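PDB 6LH8: aerolysin-like protein from Bombina maxima, which belongs to the aerolysin-like family of pore-forming proteins and is probably connected, directly or through a paralog, with the modulation of cellular endolysosomes. Local coordinates for residues Thr64-Glu69 and Val126-Gly131; Val99-Phe104 and Leu111-Thr116. One frame throughout, in Å; residues are numbered along the deposited sequence.

Interaction 1: residues Thr64-Glu69 and Val126-Gly131; sequences TEIQLE and VEISVG
I66 and I128 meet at the heart of a face-to-face β packing, in which strand 65-68, which pairs with strand 81-84 in a small antiparallel two-stranded sheet, lies over the end of the long strand 110-130. No hydrogen bond joins the two segments. Their directions differ by 142°, the CA atoms of I66 and I128 stand 7.9 Å apart, and the contact across this gap is made by side chains. The close part is the isoleucine pair, whose side chains cross at about a right angle. I66 presents CG2, the branch anti to its backbone N, while I128 reaches across with the CD1 methyl at the end of its longer branch. V5 of strand 4-28 touches both isoleucines and V126, and Y139 of strand 133-154 touches L68 and V126. Contact thins toward both ends. L68 CD2 lies 4.2 Å from V126 CG2, and at the partly exposed V130 the approach is looser still: T64 CG2 comes no nearer than 4.5 Å to V130 CB. T64 OG1 is hydrogen-bonded to P61 O. Q67 and E127, on the outer faces, are exposed. The closest touch is I66 CG2 on I128 CD1, at 3.8 Å.

Interaction 2: residues Val99-Phe104 and Leu111-Thr116; sequences VTMPEF and LIVILT
P102 sets its ring against two side chains of the opposite strand at once, in an apolar packing of the end of strand 90-100 and the loop after it over strand 110-130. Its CG lies 3.8 Å from V113 CG2 and 3.9 Å from L111 CD2; the proline and V113 reach toward each other tip to tip, whereas L111 is crossed obliquely. V113 is turned for this by its first torsion (chi1 -165°), which sets CG2 anti to the carbonyl carbon and beside the backbone N. One residue earlier, M101 does not aim its side chain directly across; bends at chi2 and chi3 bring the end over instead, until CE is 3.9 Å from L115 CD2, the two side chains crossing at about a right angle. The same L115 methyl also receives V99 CG1, at 4.2 Å. Beyond P102, the carbonyl O of F104 approaches L111 CD1 in a simple van der Waals touch.

Further out, F37 lies against M101, L111 and V113 together, while V151 of strand 133-154 backs both P102 and L111. Backbone hydrogen bonds tie V99 to R42 of strand 41-53, and M101 and E103 to K40 and F37 just before it; L111 is bonded likewise to A27. Strands 90-100 and 110-130 are not neighbours in the five-stranded sheet: strands 133-154 and 41-53 separate them, so their meeting is consistent with a strongly twisted or curled sheet that brings side chains of non-neighbouring strands together. With no hydrogen bond across the interface and only methyl, methylene and thioether groups meeting side chain to side chain, cohesion here rests on shape and exclusion of water, while direction and register are probably set by the backbone hydrogen bonds each segment makes to its own neighbours.

Strand 110-130 is the common element: its beginning serves interaction 2 and its end interaction 1, so a single long strand carries packing toward both ends of the elongated molecule. The two contacts lie on opposite sides of the chain's centre, with their own centres about 45 Å apart and nearest atoms about 25 Å apart, and they do not touch. In sequence, interaction 2 is nested within the loop that interaction 1 closes. They differ in what is laid over the strand: a separate two-stranded sheet in interaction 1; in interaction 2 the end of strand 90-100, from the same sheet, and the loop after it.

Interaction 1: residues Thr64-Glu69 and Val126-Gly131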
loop_
_atom_site.group_PDB
_atom_site.type_symbol
_atom_site.label_atom_id
_atom_site.label_comp_id
_atom_site.label_asym_id
_atom_site.label_seq_id
_atom_site.Cartn_x
_atom_site.Cartn_y
_atom_site.Cartn_z
ATOM N N THR A 64 -17.900 6.006 17.862
ATOM C CA THR A 64 -17.608 7.264 17.178
ATOM C C THR A 64 -17.085 6.997 15.776
ATOM O O THR A 64 -16.194 6.164 15.580
ATOM C CB THR A 64 -16.577 8.072 17.971
ATOM O OG1 THR A 64 -17.097 8.388 19.263
ATOM C CG2 THR A 64 -16.231 9.369 17.251
ATOM N N GLU A 65 -17.631 7.711 14.794
ATOM C CA GLU A 65 -17.189 7.554 13.416
ATOM C C GLU A 65 -16.097 8.570 13.115
ATOM O O GLU A 65 -16.188 9.734 13.514
ATOM C CB GLU A 65 -18.359 7.708 12.441
ATOM C CG GLU A 65 -19.314 6.511 12.463
ATOM C CD GLU A 65 -20.236 6.455 11.256
ATOM O OE1 GLU A 65 -20.270 7.433 10.482
ATOM O OE2 GLU A 65 -20.931 5.430 11.081
ATOM N N ILE A 66 -15.060 8.117 12.416
ATOM C CA ILE A 66 -13.868 8.915 12.144
ATOM C C ILE A 66 -13.600 8.804 10.652
ATOM O O ILE A 66 -13.113 7.770 10.175
ATOM C CB ILE A 66 -12.654 8.446 12.955
ATOM C CG1 ILE A 66 -12.948 8.518 14.456
ATOM C CG2 ILE A 66 -11.413 9.249 12.584
ATOM C CD1 ILE A 66 -12.080 7.582 15.296
ATOM N N GLN A 67 -13.924 9.862 9.913
ATOM C CA GLN A 67 -13.715 9.923 8.471
ATOM C C GLN A 67 -12.421 10.658 8.162
ATOM O O GLN A 67 -12.226 11.789 8.615
ATOM C CB GLN A 67 -14.875 10.639 7.774
ATOM C CG GLN A 67 -16.127 9.823 7.652
ATOM C CD GLN A 67 -17.105 10.412 6.651
ATOM O OE1 GLN A 67 -18.181 9.862 6.424
ATOM N NE2 GLN A 67 -16.733 11.535 6.049
ATOM N N LEU A 68 -11.555 10.044 7.358
ATOM C CA LEU A 68 -10.376 10.764 6.904
ATOM C C LEU A 68 -10.066 10.400 5.464
ATOM O O LEU A 68 -10.536 9.389 4.933
ATOM C CB LEU A 68 -9.151 10.527 7.801
ATOM C CG LEU A 68 -8.509 9.164 8.035
ATOM C CD1 LEU A 68 -7.600 8.757 6.880
ATOM C CD2 LEU A 68 -7.694 9.245 9.326
ATOM N N GLU A 69 -9.273 11.266 4.837
ATOM C CA GLU A 69 -8.863 11.123 3.447
ATOM C C GLU A 69 -7.363 10.874 3.386
ATOM O O GLU A 69 -6.568 11.809 3.577
ATOM C CB GLU A 69 -9.235 12.379 2.659
ATOM C CG GLU A 69 -10.720 12.665 2.701
ATOM C CD GLU A 69 -11.090 13.877 1.892
ATOM O OE1 GLU A 69 -10.805 13.881 0.677
ATOM O OE2 GLU A 69 -11.653 14.826 2.478
ATOM N N VAL A 126 -3.695 12.292 14.294
ATOM C CA VAL A 126 -5.036 12.646 13.832
ATOM C C VAL A 126 -5.738 13.346 14.983
ATOM O O VAL A 126 -6.021 12.723 16.014
ATOM C CB VAL A 126 -5.840 11.430 13.357
ATOM C CG1 VAL A 126 -7.155 11.895 12.772
ATOM C CG2 VAL A 126 -5.051 10.634 12.298
ATOM N N GLU A 127 -6.012 14.637 14.822
ATOM C CA GLU A 127 -6.730 15.364 15.855
ATOM C C GLU A 127 -8.225 15.109 15.685
ATOM O O GLU A 127 -8.781 15.303 14.599
ATOM C CB GLU A 127 -6.368 16.855 15.815
ATOM C CG GLU A 127 -4.939 17.088 16.312
ATOM C CD GLU A 127 -4.547 18.550 16.421
ATOM O OE1 GLU A 127 -5.202 19.394 15.780
ATOM O OE2 GLU A 127 -3.572 18.847 17.147
ATOM N N ILE A 128 -8.851 14.594 16.746
ATOM C CA ILE A 128 -10.251 14.191 16.759
ATOM C C ILE A 128 -10.963 15.064 17.773
ATOM O O ILE A 128 -10.451 15.277 18.872
ATOM C CB ILE A 128 -10.398 12.704 17.152
ATOM C CG1 ILE A 128 -9.741 11.793 16.109
ATOM C CG2 ILE A 128 -11.859 12.342 17.426
ATOM C CD1 ILE A 128 -10.126 12.114 14.716
ATOM N N SER A 129 -12.145 15.552 17.429
ATOM C CA SER A 129 -13.000 16.155 18.438
ATOM C C SER A 129 -14.417 15.634 18.251
ATOM O O SER A 129 -14.914 15.567 17.123
ATOM C CB SER A 129 -12.963 17.681 18.368
ATOM O OG SER A 129 -13.711 18.150 17.273
ATOM N N VAL A 130 -15.036 15.222 19.347
ATOM C CA VAL A 130 -16.429 14.794 19.364
ATOM C C VAL A 130 -17.067 15.502 20.553
ATOM O O VAL A 130 -16.740 15.209 21.709
ATOM C CB VAL A 130 -16.586 13.264 19.449
ATOM C CG1 VAL A 130 -15.685 12.666 20.516
ATOM C CG2 VAL A 130 -18.035 12.886 19.703
ATOM N N GLY A 131 -17.938 16.465 20.272
ATOM C CA GLY A 131 -18.441 17.292 21.364
ATOM C C GLY A 131 -17.282 18.022 22.007
ATOM O O GLY A 131 -16.463 18.644 21.327
#

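Interaction 2: residues Val99-Phe104 and Leu111-Thr116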
loop_
_atom_site.group_PDB
_atom_site.type_symbol
_atom_site.label_atom_id
_atom_site.label_comp_id
_atom_site.label_asym_id
_atom_site.label_seq_id
_atom_site.Cartn_x
_atom_site.Cartn_y
_atom_site.Cartn_z
ATOM N N VAL A 99 1.749 -6.653 -15.096
ATOM C CA VAL A 99 3.134 -6.373 -15.469
ATOM C C VAL A 99 3.450 -7.113 -16.763
ATOM O O VAL A 99 3.344 -8.347 -16.823
ATOM C CB VAL A 99 4.108 -6.788 -14.357
ATOM C CG1 VAL A 99 5.525 -6.365 -14.716
ATOM C CG2 VAL A 99 3.686 -6.173 -13.031
ATOM N N THR A 100 3.856 -6.375 -17.790
ATOM C CA THR A 100 4.220 -7.009 -19.054
ATOM C C THR A 100 5.562 -7.728 -18.940
ATOM O O THR A 100 6.524 -7.183 -18.394
ATOM C CB THR A 100 4.284 -5.965 -20.174
ATOM O OG1 THR A 100 3.043 -5.257 -20.243
ATOM C CG2 THR A 100 4.558 -6.637 -21.534
ATOM N N MET A 101 5.627 -8.954 -19.463
ATOM C CA MET A 101 6.845 -9.751 -19.470
ATOM C C MET A 101 7.583 -9.573 -20.786
ATOM O O MET A 101 6.991 -9.162 -21.786
ATOM C CB MET A 101 6.516 -11.230 -19.265
ATOM C CG MET A 101 5.843 -11.576 -17.919
ATOM S SD MET A 101 6.948 -11.496 -16.489
ATOM C CE MET A 101 6.503 -9.920 -15.823
ATOM N N PRO A 102 8.882 -9.866 -20.822
ATOM C CA PRO A 102 9.576 -9.894 -22.116
ATOM C C PRO A 102 8.944 -10.936 -23.029
ATOM O O PRO A 102 8.517 -12.004 -22.586
ATOM C CB PRO A 102 11.022 -10.250 -21.748
ATOM C CG PRO A 102 10.961 -10.800 -20.348
ATOM C CD PRO A 102 9.798 -10.107 -19.695
ATOM N N GLU A 103 8.859 -10.601 -24.317
ATOM C CA GLU A 103 8.173 -11.483 -25.255
ATOM C C GLU A 103 9.014 -12.710 -25.582
ATOM O O GLU A 103 8.496 -13.832 -25.624
ATOM C CB GLU A 103 7.822 -10.709 -26.525
ATOM C CG GLU A 103 6.674 -11.292 -27.318
ATOM C CD GLU A 103 6.562 -10.677 -28.702
ATOM O OE1 GLU A 103 6.009 -11.339 -29.605
ATOM O OE2 GLU A 103 7.027 -9.530 -28.883
ATOM N N PHE A 104 10.315 -12.522 -25.791
ATOM C CA PHE A 104 11.195 -13.580 -26.260
ATOM C C PHE A 104 12.482 -13.603 -25.450
ATOM O O PHE A 104 12.852 -12.624 -24.793
ATOM C CB PHE A 104 11.557 -13.396 -27.741
ATOM C CG PHE A 104 10.415 -13.628 -28.684
ATOM C CD1 PHE A 104 10.032 -14.913 -29.027
ATOM C CD2 PHE A 104 9.736 -12.560 -29.243
ATOM C CE1 PHE A 104 8.985 -15.132 -29.900
ATOM C CE2 PHE A 104 8.688 -12.771 -30.123
ATOM C CZ PHE A 104 8.311 -14.059 -30.449
ATOM N N LEU A 111 18.008 -15.198 -19.643
ATOM C CA LEU A 111 17.161 -14.060 -19.316
ATOM C C LEU A 111 16.661 -14.190 -17.885
ATOM O O LEU A 111 16.160 -15.248 -17.492
ATOM C CB LEU A 111 15.981 -13.968 -20.288
ATOM C CG LEU A 111 14.961 -12.853 -20.095
ATOM C CD1 LEU A 111 14.543 -12.282 -21.439
ATOM C CD2 LEU A 111 13.750 -13.376 -19.340
ATOM N N ILE A 112 16.796 -13.113 -17.114
ATOM C CA ILE A 112 16.301 -13.044 -15.744
ATOM C C ILE A 112 15.350 -11.862 -15.650
ATOM O O ILE A 112 15.717 -10.739 -16.010
ATOM C CB ILE A 112 17.448 -12.893 -14.727
ATOM C CG1 ILE A 112 18.561 -13.907 -15.006
ATOM C CG2 ILE A 112 16.931 -13.034 -13.312
ATOM C CD1 ILE A 112 19.764 -13.309 -15.713
ATOM N N VAL A 113 14.134 -12.115 -15.175
ATOM C CA VAL A 113 13.204 -11.056 -14.797
ATOM C C VAL A 113 13.197 -10.969 -13.277
ATOM O O VAL A 113 12.864 -11.946 -12.602
ATOM C CB VAL A 113 11.780 -11.318 -15.318
ATOM C CG1 VAL A 113 10.958 -10.048 -15.219
ATOM C CG2 VAL A 113 11.801 -11.833 -16.745
ATOM N N ILE A 114 13.542 -9.797 -12.748
ATOM C CA ILE A 114 13.509 -9.514 -11.316
ATOM C C ILE A 114 12.340 -8.573 -11.078
ATOM O O ILE A 114 12.286 -7.484 -11.664
ATOM C CB ILE A 114 14.818 -8.879 -10.818
ATOM C CG1 ILE A 114 16.018 -9.749 -11.193
ATOM C CG2 ILE A 114 14.731 -8.626 -9.292
ATOM C CD1 ILE A 114 16.106 -11.034 -10.425
ATOM N N LEU A 115 11.396 -8.997 -10.242
ATOM C CA LEU A 115 10.185 -8.235 -9.971
ATOM C C LEU A 115 10.292 -7.599 -8.590
ATOM O O LEU A 115 10.452 -8.313 -7.596
ATOM C CB LEU A 115 8.962 -9.151 -10.057
ATOM C CG LEU A 115 8.858 -9.726 -11.471
ATOM C CD1 LEU A 115 8.452 -11.185 -11.459
ATOM C CD2 LEU A 115 7.881 -8.911 -12.282
ATOM N N THR A 116 10.216 -6.266 -8.525
ATOM C CA THR A 116 10.337 -5.561 -7.249
ATOM C C THR A 116 9.220 -4.545 -7.075
ATOM O O THR A 116 8.617 -4.083 -8.043
ATOM C CB THR A 116 11.668 -4.807 -7.117
ATOM O OG1 THR A 116 11.800 -3.876 -8.202
ATOM C CG2 THR A 116 12.839 -5.758 -7.096
#